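Local coordinates for uncharacterized protein (Bacillus thuringiensis serovar kurstaki, PDB 4XE7) that is a ParM-type bacterial actin-like protein, which probably forms nucleotide-dependent cytoskeletal filaments that segregate plasmid DNA, at residues Gly13-Gly18 and Val148-Gly153; Ile24-Glu29 and Ala138-Lys143; Gly31-Phe36 and Phe211-Gly216; Pro129-Met134 and Ile191-Gly196. All coordinates share one frame; numbering follows the deposited sequence.

Contacts 1 and 4 are buried; contacts 2 and 3 lie partly at the surface. All four reach the same mixed sheet of the actin-like fold. Contact 1 brings its two outermost strands together with one backbone hydrogen bond, bridging waters and a pair of phenylalanine rings. Contacts 2 and 4 both use helix 123-140. Contact 2 packs the helix end on strand 21-27, with a carboxylate at the exposed margin. Contact 4 packs its middle on strand 188-200 by apolar side chains, without hydrogen bonds. Contact 3 is more polar than contact 2: the loop before strand 33-45 bonds to the turn after strand 211-214, beside an isoleucine pair. Contacts 2 and 3 touch, as do 1 and 4.

Contact 1: residues Gly13-Gly18 and Val148-Gly153; sequences GGFDTG and VPFSGG
Val148 enters the contact with its CG1 methyl, which lies 3.8 Å from CZ of Phe15. Pro149 follows and takes part through its carbonyl. Water 1 donates to Pro149 O and accepts from Gly13 N, bridging the two segments. Phe150 brings its ring beside that of Phe15. The planes are almost parallel, at 8°, but they are slid apart and barely overlap, with ring centroids 5.3 Å from each other. Phe15 CD1 meets Phe150 CD1 at 3.7 Å. The ring of Phe150 reaches this place because CG stands opposite the backbone N (chi1 -172°). Ser151 gives the direct link: Phe15 N donates to Ser151 O at 3.0 Å, nearly along the C=O axis. Its OG is held by Asn199 and by the carbonyl of Tyr407. Gly152 then sets its CA 3.5 Å from Phe15 O, a CA-H...O contact. At Gly153 the backbone N donates to water 2 at 3.0 Å, and the same water donates to Phe15 O.

Strands 13-17 and 150-153 run in roughly the same direction, at 33°. Asp16-Thr17-Gly18 resembles the phosphate 1 loop sequence of actin-family proteins, so the end of strand 13-17 probably faces the nucleotide site; this is the apo form, without bound nucleotide. Strand 13-17 pairs on its other edge with strand 21-27, while 145-154 pairs with 188-200. Leu130 and Met134 of helix 123-140 pack on Phe15, and Asn411 of helix 402-418 bonds to Gly13 O and Pro149 O.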
# COMPACT_ATOMS: atom_id res chain seq x y z
N GLY A 13 3.40 7.38 13.48
CA GLY A 13 3.07 6.54 12.34
C GLY A 13 1.92 5.57 12.53
O GLY A 13 1.37 5.43 13.64
N GLY A 14 1.54 4.93 11.44
CA GLY A 14 0.57 3.85 11.45
C GLY A 14 1.28 2.68 10.80
O GLY A 14 1.92 2.85 9.76
N PHE A 15 1.19 1.51 11.40
CA PHE A 15 2.03 0.40 10.97
C PHE A 15 1.18 -0.79 10.59
O PHE A 15 0.52 -1.42 11.42
CB PHE A 15 3.03 0.04 12.07
CG PHE A 15 3.80 1.23 12.56
CD1 PHE A 15 3.36 1.95 13.67
CD2 PHE A 15 4.92 1.67 11.88
CE1 PHE A 15 4.04 3.07 14.11
CE2 PHE A 15 5.62 2.80 12.31
CZ PHE A 15 5.18 3.50 13.43
N ASP A 16 1.20 -1.07 9.29
CA ASP A 16 0.39 -2.11 8.69
C ASP A 16 1.29 -3.29 8.30
O ASP A 16 2.00 -3.25 7.30
CB ASP A 16 -0.36 -1.55 7.49
CG ASP A 16 -1.06 -2.61 6.67
OD1 ASP A 16 -1.37 -3.69 7.22
OD2 ASP A 16 -1.29 -2.36 5.47
N THR A 17 1.24 -4.33 9.12
CA THR A 17 2.02 -5.53 8.92
C THR A 17 1.25 -6.56 8.08
O THR A 17 0.42 -7.30 8.61
CB THR A 17 2.40 -6.17 10.27
OG1 THR A 17 3.15 -5.22 11.05
CG2 THR A 17 3.23 -7.42 10.08
N GLY A 18 1.51 -6.59 6.77
CA GLY A 18 0.97 -7.62 5.90
C GLY A 18 1.95 -8.77 5.64
O GLY A 18 3.14 -8.69 5.98
N VAL A 148 8.32 6.19 19.61
CA VAL A 148 7.36 5.72 18.61
C VAL A 148 6.12 5.10 19.27
O VAL A 148 6.12 3.92 19.63
CB VAL A 148 8.00 4.65 17.69
CG1 VAL A 148 6.98 4.14 16.66
CG2 VAL A 148 9.21 5.22 17.00
N PRO A 149 5.06 5.90 19.45
CA PRO A 149 3.82 5.29 19.96
C PRO A 149 3.24 4.34 18.91
O PRO A 149 2.93 4.76 17.79
CB PRO A 149 2.90 6.48 20.22
CG PRO A 149 3.41 7.57 19.30
CD PRO A 149 4.91 7.34 19.18
N PHE A 150 3.10 3.06 19.27
CA PHE A 150 2.75 2.07 18.27
C PHE A 150 1.25 2.00 17.97
O PHE A 150 0.45 1.70 18.83
CB PHE A 150 3.24 0.67 18.68
CG PHE A 150 3.09 -0.34 17.59
CD1 PHE A 150 3.93 -0.32 16.50
CD2 PHE A 150 2.05 -1.26 17.63
CE1 PHE A 150 3.78 -1.23 15.47
CE2 PHE A 150 1.89 -2.17 16.60
CZ PHE A 150 2.75 -2.16 15.52
N SER A 151 0.88 2.24 16.73
CA SER A 151 -0.52 2.04 16.36
C SER A 151 -0.56 1.03 15.24
O SER A 151 -0.17 1.31 14.11
CB SER A 151 -1.18 3.36 15.96
OG SER A 151 -2.51 3.16 15.49
N GLY A 152 -1.01 -0.18 15.56
CA GLY A 152 -1.14 -1.19 14.54
C GLY A 152 -2.51 -1.83 14.55
O GLY A 152 -3.49 -1.29 15.06
N GLY A 153 -2.59 -3.02 13.96
CA GLY A 153 -3.83 -3.75 13.94
C GLY A 153 -3.60 -5.17 13.51
O GLY A 153 -2.65 -5.45 12.78
O HOH W 1 4.44 6.32 15.75
O HOH W 2 -0.57 -3.94 11.87
O HOH W 3 -1.25 -4.77 9.98

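Contact 2: residues Ile24-Glu29 and Ala138-Lys143; sequences ISFLNE and AARIGK
The Phe26 ring meets the end of helix 123-140 with its edge. CG2 of Ile141 lies near the ring plane, 3.6 Å from Phe26 CE1. CD of Arg140 is also near that plane, 4.0 Å from Phe26 CZ. The arginine side chain crosses the aromatic one at about a right angle, and the guanidinium plane is turned 62° from the ring; the touching atom is the aliphatic CD, at the ring edge. Phe26 CG sits between the backbone N and the carbonyl carbon (chi1 65°), which aims the ring at the helix.

Ile141 is the first residue past the helix, which closes in a Schellman motif. Lys143 N bonds to Ala138 O, and Gly142 N bonds to Ala139 O at 3.0 Å. Gly142, with positive phi, is the C-prime residue. The turn leaves the Ile141 side chain directed at the end of strand 21-27, where its CG2 also approaches CA of Asn28.

Glu29, exposed, crosses Ile141 obliquely. Glu29 CG is 3.9 Å from Ile141 CB. Glu29 OE2 comes to 3.3 Å from Ile141 O, but both are acceptors, so no bond joins them. Lys143 NZ is 5.9 Å from Glu29 OE2 and bonds to the carbonyls of Leu6 and Lys8. The Arg140 guanidinium extends past the ring into salt bridges with Asp67, Asp69 and Glu34.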
# COMPACT_ATOMS: atom_id res chain seq x y z
N ILE A 24 3.94 1.56 5.95
CA ILE A 24 3.91 2.59 6.96
C ILE A 24 3.29 3.86 6.40
O ILE A 24 3.49 4.19 5.23
CB ILE A 24 5.33 2.91 7.50
CG1 ILE A 24 5.29 3.97 8.60
CG2 ILE A 24 6.24 3.42 6.38
CD1 ILE A 24 6.73 4.28 9.19
N SER A 25 2.51 4.55 7.22
CA SER A 25 2.11 5.91 6.95
C SER A 25 2.53 6.78 8.14
O SER A 25 2.26 6.43 9.28
CB SER A 25 0.60 6.01 6.71
OG SER A 25 0.25 5.45 5.46
N PHE A 26 3.21 7.90 7.89
CA PHE A 26 3.62 8.73 9.02
C PHE A 26 3.48 10.20 8.69
O PHE A 26 3.27 10.57 7.53
CB PHE A 26 5.06 8.42 9.44
CG PHE A 26 6.09 8.76 8.40
CD1 PHE A 26 6.84 9.93 8.49
CD2 PHE A 26 6.30 7.92 7.32
CE1 PHE A 26 7.80 10.25 7.52
CE2 PHE A 26 7.26 8.24 6.34
CZ PHE A 26 8.00 9.40 6.45
N LEU A 27 3.58 11.05 9.70
CA LEU A 27 3.54 12.48 9.45
C LEU A 27 4.97 12.99 9.28
O LEU A 27 5.83 12.78 10.13
CB LEU A 27 2.82 13.22 10.58
CG LEU A 27 1.33 12.86 10.66
CD1 LEU A 27 0.65 13.56 11.83
CD2 LEU A 27 0.62 13.21 9.33
N ASN A 28 5.23 13.63 8.14
CA ASN A 28 6.58 14.07 7.87
C ASN A 28 6.77 15.47 8.46
O ASN A 28 5.97 15.90 9.30
CB ASN A 28 6.87 14.03 6.36
CG ASN A 28 5.93 14.92 5.54
OD1 ASN A 28 5.31 15.85 6.06
ND2 ASN A 28 5.85 14.64 4.24
N GLU A 29 7.82 16.18 8.07
CA GLU A 29 8.07 17.46 8.73
C GLU A 29 7.09 18.57 8.31
O GLU A 29 6.89 19.53 9.05
CB GLU A 29 9.51 17.88 8.49
CG GLU A 29 10.48 16.99 9.25
CD GLU A 29 11.92 17.30 8.94
OE1 GLU A 29 12.36 16.98 7.81
OE2 GLU A 29 12.60 17.87 9.82
N ALA A 138 12.25 7.69 10.32
CA ALA A 138 12.94 8.52 11.29
C ALA A 138 14.11 9.23 10.60
O ALA A 138 14.34 10.43 10.81
CB ALA A 138 13.40 7.70 12.48
N ALA A 139 14.82 8.49 9.75
CA ALA A 139 15.89 9.06 8.93
C ALA A 139 15.35 10.17 8.02
O ALA A 139 15.96 11.24 7.95
CB ALA A 139 16.55 7.97 8.09
N ARG A 140 14.21 9.94 7.36
CA ARG A 140 13.61 10.92 6.46
C ARG A 140 13.28 12.25 7.14
O ARG A 140 13.36 13.30 6.52
CB ARG A 140 12.33 10.37 5.84
CG ARG A 140 12.57 9.29 4.81
CD ARG A 140 11.27 8.87 4.14
NE ARG A 140 11.54 7.89 3.10
CZ ARG A 140 10.65 7.52 2.20
NH1 ARG A 140 9.43 8.04 2.24
NH2 ARG A 140 10.98 6.61 1.28
N ILE A 141 12.90 12.20 8.40
CA ILE A 141 12.52 13.42 9.08
C ILE A 141 13.66 13.92 9.96
O ILE A 141 13.47 14.80 10.80
CB ILE A 141 11.22 13.20 9.88
CG1 ILE A 141 11.45 12.35 11.12
CG2 ILE A 141 10.18 12.53 8.99
CD1 ILE A 141 10.19 12.12 11.92
N GLY A 142 14.85 13.39 9.73
CA GLY A 142 16.06 13.89 10.35
C GLY A 142 16.20 13.71 11.84
O GLY A 142 16.76 14.57 12.52
N LYS A 143 15.71 12.59 12.37
CA LYS A 143 15.75 12.35 13.80
C LYS A 143 16.38 11.01 14.13
O LYS A 143 15.91 9.96 13.67
CB LYS A 143 14.34 12.40 14.41
CG LYS A 143 13.58 13.73 14.27
CD LYS A 143 12.15 13.51 14.80
CE LYS A 143 11.20 14.66 14.43
NZ LYS A 143 11.48 15.87 15.25

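Contact 3: residues Gly31-Phe36 and Phe211-Gly216; sequences GNIESF and FDIVNG
Ile33 lays its CG1-CD1 arm against Ile213, the two side chains crossing at about a right angle. Ile33 CG1 is 3.9 Å from Ile213 CB. Ile33 CD1 ends 3.4 Å from Asp212 OD1. That carboxylate oxygen is already engaged: Ile213 N donates to it from above the carboxylate plane, and Arg405 forms a salt bridge with it.

Next to this apolar patch the contact turns polar. Water 4 accepts from Ile33 N and donates to Ile213 O at 2.7 Å, joining these two backbones. Asn215 N donates to OD1 of Asn32 at 2.9 Å, tilted from the carbonyl plane. Asn32 CG is turned away from its own carbonyl carbon (chi1 -66°), which brings OD1 over to the turn. The two asparagine side chains lie side by side and point the same way, with amide planes 52° apart. Asn215 ND2 instead bonds to Lys30 O. Gly216 N donates to Gly31 O at 2.9 Å. This bond is nearly straight at the hydrogen, 170°, although the donor stands above the carbonyl plane.

The loop 28-32, with Gly31 at positive phi, meets the two-residue turn Asn215-Gly216, near type I' in its backbone angles. The loop joins strands 21-27 and 33-45 of the large mixed sheet. The turn joins the hairpin strands 211-214 and 217-220. Leu27 and helix 402-418, through Leu408, Ile409 and Leu412, pack against the isoleucines.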
# COMPACT_ATOMS: atom_id res chain seq x y z
N GLY A 31 4.05 17.98 8.20
CA GLY A 31 2.82 17.51 8.82
C GLY A 31 1.86 16.82 7.86
O GLY A 31 0.67 16.68 8.15
N ASN A 32 2.38 16.40 6.70
CA ASN A 32 1.59 15.63 5.74
C ASN A 32 1.81 14.14 5.93
O ASN A 32 2.83 13.72 6.50
CB ASN A 32 1.93 16.02 4.30
CG ASN A 32 1.55 17.44 3.97
OD1 ASN A 32 0.54 17.96 4.46
ND2 ASN A 32 2.35 18.09 3.13
N ILE A 33 0.85 13.35 5.45
CA ILE A 33 0.97 11.89 5.51
C ILE A 33 1.92 11.41 4.43
O ILE A 33 1.70 11.70 3.26
CB ILE A 33 -0.40 11.19 5.36
CG1 ILE A 33 -1.34 11.67 6.45
CG2 ILE A 33 -0.23 9.64 5.40
CD1 ILE A 33 -2.73 11.11 6.38
N GLU A 34 2.97 10.70 4.83
CA GLU A 34 3.94 10.11 3.91
C GLU A 34 3.93 8.58 4.06
O GLU A 34 3.91 8.07 5.18
CB GLU A 34 5.33 10.70 4.18
CG GLU A 34 6.38 10.36 3.15
CD GLU A 34 7.57 11.31 3.20
OE1 GLU A 34 7.35 12.53 3.34
OE2 GLU A 34 8.73 10.83 3.13
N SER A 35 3.92 7.86 2.95
CA SER A 35 3.80 6.40 2.99
C SER A 35 4.77 5.70 2.06
O SER A 35 5.08 6.20 0.96
CB SER A 35 2.39 5.96 2.62
OG SER A 35 1.44 6.48 3.52
N PHE A 36 5.24 4.54 2.51
CA PHE A 36 5.96 3.61 1.65
C PHE A 36 5.75 2.17 2.13
O PHE A 36 5.20 1.93 3.21
CB PHE A 36 7.45 3.95 1.57
CG PHE A 36 8.16 3.91 2.90
CD1 PHE A 36 8.30 5.07 3.66
CD2 PHE A 36 8.71 2.72 3.38
CE1 PHE A 36 8.97 5.04 4.88
CE2 PHE A 36 9.39 2.69 4.59
CZ PHE A 36 9.50 3.85 5.35
N PHE A 211 -11.24 10.75 6.90
CA PHE A 211 -10.33 11.81 7.34
C PHE A 211 -8.99 11.80 6.62
O PHE A 211 -8.53 10.76 6.13
CB PHE A 211 -10.11 11.71 8.86
CG PHE A 211 -11.39 11.87 9.65
CD1 PHE A 211 -11.88 13.12 9.95
CD2 PHE A 211 -12.10 10.76 10.07
CE1 PHE A 211 -13.06 13.28 10.68
CE2 PHE A 211 -13.28 10.91 10.80
CZ PHE A 211 -13.76 12.16 11.10
N ASP A 212 -8.37 12.97 6.54
CA ASP A 212 -7.01 13.12 6.02
C ASP A 212 -6.24 13.99 7.03
O ASP A 212 -6.85 14.62 7.90
CB ASP A 212 -7.04 13.74 4.61
CG ASP A 212 -5.70 13.64 3.87
OD1 ASP A 212 -4.76 13.01 4.39
OD2 ASP A 212 -5.61 14.19 2.75
N ILE A 213 -4.91 14.00 6.94
CA ILE A 213 -4.11 14.91 7.76
C ILE A 213 -3.27 15.77 6.83
O ILE A 213 -2.43 15.26 6.09
CB ILE A 213 -3.19 14.16 8.75
CG1 ILE A 213 -3.98 13.14 9.57
CG2 ILE A 213 -2.45 15.15 9.66
CD1 ILE A 213 -3.08 12.27 10.49
N VAL A 214 -3.51 17.08 6.85
CA VAL A 214 -2.81 17.98 5.93
C VAL A 214 -2.15 19.11 6.72
O VAL A 214 -2.82 19.91 7.36
CB VAL A 214 -3.77 18.55 4.85
CG1 VAL A 214 -3.03 19.47 3.85
CG2 VAL A 214 -4.45 17.39 4.10
N ASN A 215 -0.82 19.16 6.66
CA ASN A 215 -0.05 20.17 7.37
C ASN A 215 -0.44 20.22 8.84
O ASN A 215 -0.77 21.27 9.36
CB ASN A 215 -0.23 21.56 6.72
CG ASN A 215 0.33 21.63 5.30
OD1 ASN A 215 -0.36 22.03 4.38
ND2 ASN A 215 1.58 21.22 5.13
N GLY A 216 -0.42 19.06 9.49
CA GLY A 216 -0.76 18.96 10.90
C GLY A 216 -2.25 18.97 11.26
O GLY A 216 -2.60 18.76 12.41
O HOH W 4 -1.14 14.67 3.84

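Contact 4: residues Pro129-Met134 and Ile191-Gly196; sequences PLFTSM and ITINDG
Met134 and Ile191 meet at about a right angle, their side chains crossing between helix and strand. The CD1 methyl of Ile191 is a bump on the strand side. Ile191 CD1 seats against the helix next to CB of Met134, at 3.8 Å, and also lies 4.0 Å from the backbone oxygen of Phe131. On the second branch, Ile191 CG2 lies 4.1 Å from Met134 SD, so the isoleucine touches the methionine at its root and again at its sulfur. Beyond CG the methionine chain is fully extended (chi2 177°, chi3 178°). This carries Met134 CE on to Ile193, whose CD1 it meets at 4.1 Å.

Helix 123-140 lies over one face of the mixed sheet, as expected for an alpha/beta domain of the actin-like fold. The axes of helix segment 129-134 and strand 191-193 make an angle of 113° and come no nearer than 10.9 Å. Long side chains fill the distance. Ile191 and Ile193, two residues apart on the strand, both point to the helix, and Thr192 between them does not. Helical residues Phe131 and Met134, nearly one turn apart, supply the opposing surface.

The tip of Ile193 fits beside two groups, for Ile193 CD1 also lies near the plane of the Phe131 ring, 4.4 Å from Phe131 CE1. His175 meets that ring from the adjoining strand 173-179. Inside the helix, Ser133 OG donates to Leu130 O at 2.7 Å, and the same oxygen accepts from Met134 N.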
# COMPACT_ATOMS: atom_id res chain seq x y z
N PRO A 129 11.36 -6.04 8.94
CA PRO A 129 10.85 -4.98 8.06
C PRO A 129 10.08 -3.88 8.80
O PRO A 129 10.15 -2.72 8.39
CB PRO A 129 9.93 -5.73 7.10
CG PRO A 129 10.51 -7.12 7.08
CD PRO A 129 10.89 -7.36 8.51
N LEU A 130 9.38 -4.23 9.87
CA LEU A 130 8.66 -3.21 10.64
C LEU A 130 9.64 -2.20 11.25
O LEU A 130 9.48 -1.00 11.08
CB LEU A 130 7.81 -3.87 11.74
CG LEU A 130 7.34 -2.98 12.89
CD1 LEU A 130 6.16 -2.08 12.46
CD2 LEU A 130 6.95 -3.79 14.11
N PHE A 131 10.65 -2.69 11.97
CA PHE A 131 11.62 -1.79 12.60
C PHE A 131 12.38 -1.00 11.56
O PHE A 131 12.69 0.18 11.76
CB PHE A 131 12.61 -2.57 13.48
CG PHE A 131 12.00 -3.11 14.73
CD1 PHE A 131 10.99 -2.42 15.38
CD2 PHE A 131 12.43 -4.32 15.26
CE1 PHE A 131 10.43 -2.93 16.55
CE2 PHE A 131 11.86 -4.83 16.42
CZ PHE A 131 10.87 -4.14 17.07
N THR A 132 12.68 -1.64 10.44
CA THR A 132 13.38 -0.97 9.35
C THR A 132 12.52 0.16 8.79
O THR A 132 13.04 1.24 8.49
CB THR A 132 13.75 -1.97 8.23
OG1 THR A 132 14.65 -2.94 8.76
CG2 THR A 132 14.41 -1.25 7.07
N SER A 133 11.21 -0.08 8.68
CA SER A 133 10.33 0.96 8.14
C SER A 133 10.31 2.17 9.09
O SER A 133 10.37 3.33 8.63
CB SER A 133 8.91 0.42 7.91
OG SER A 133 8.18 0.32 9.13
N MET A 134 10.25 1.91 10.39
CA MET A 134 10.36 2.96 11.41
C MET A 134 11.65 3.76 11.27
O MET A 134 11.66 4.98 11.41
CB MET A 134 10.30 2.37 12.82
CG MET A 134 8.98 1.82 13.26
SD MET A 134 9.10 1.08 14.91
CE MET A 134 7.37 0.60 15.13
N ILE A 191 15.09 3.74 18.72
CA ILE A 191 13.63 3.71 18.75
C ILE A 191 13.15 3.28 20.12
O ILE A 191 13.50 2.20 20.60
CB ILE A 191 13.06 2.73 17.69
CG1 ILE A 191 13.38 3.22 16.28
CG2 ILE A 191 11.54 2.49 17.90
CD1 ILE A 191 13.28 2.13 15.20
N THR A 192 12.34 4.12 20.74
CA THR A 192 11.74 3.74 22.00
C THR A 192 10.23 3.66 21.87
O THR A 192 9.58 4.62 21.46
CB THR A 192 12.12 4.73 23.11
OG1 THR A 192 13.54 4.88 23.14
CG2 THR A 192 11.62 4.24 24.47
N ILE A 193 9.68 2.51 22.21
CA ILE A 193 8.24 2.33 22.21
C ILE A 193 7.79 2.15 23.65
O ILE A 193 8.18 1.18 24.31
CB ILE A 193 7.83 1.11 21.38
CG1 ILE A 193 8.45 1.19 19.98
CG2 ILE A 193 6.31 0.99 21.32
CD1 ILE A 193 8.23 -0.05 19.13
N ASN A 194 6.98 3.09 24.13
CA ASN A 194 6.52 3.11 25.52
C ASN A 194 5.06 2.75 25.69
O ASN A 194 4.62 2.33 26.76
CB ASN A 194 6.76 4.50 26.12
CG ASN A 194 8.22 4.87 26.12
OD1 ASN A 194 9.05 4.14 26.66
ND2 ASN A 194 8.55 6.01 25.51
N ASP A 195 4.30 2.94 24.62
CA ASP A 195 2.87 2.71 24.64
C ASP A 195 2.37 2.53 23.22
O ASP A 195 3.12 2.72 22.25
CB ASP A 195 2.13 3.87 25.34
CG ASP A 195 2.45 5.24 24.74
OD1 ASP A 195 2.75 6.18 25.52
OD2 ASP A 195 2.39 5.41 23.51
N GLY A 196 1.11 2.15 23.09
CA GLY A 196 0.55 1.94 21.77
C GLY A 196 -0.94 1.65 21.80
O GLY A 196 -1.56 1.63 22.85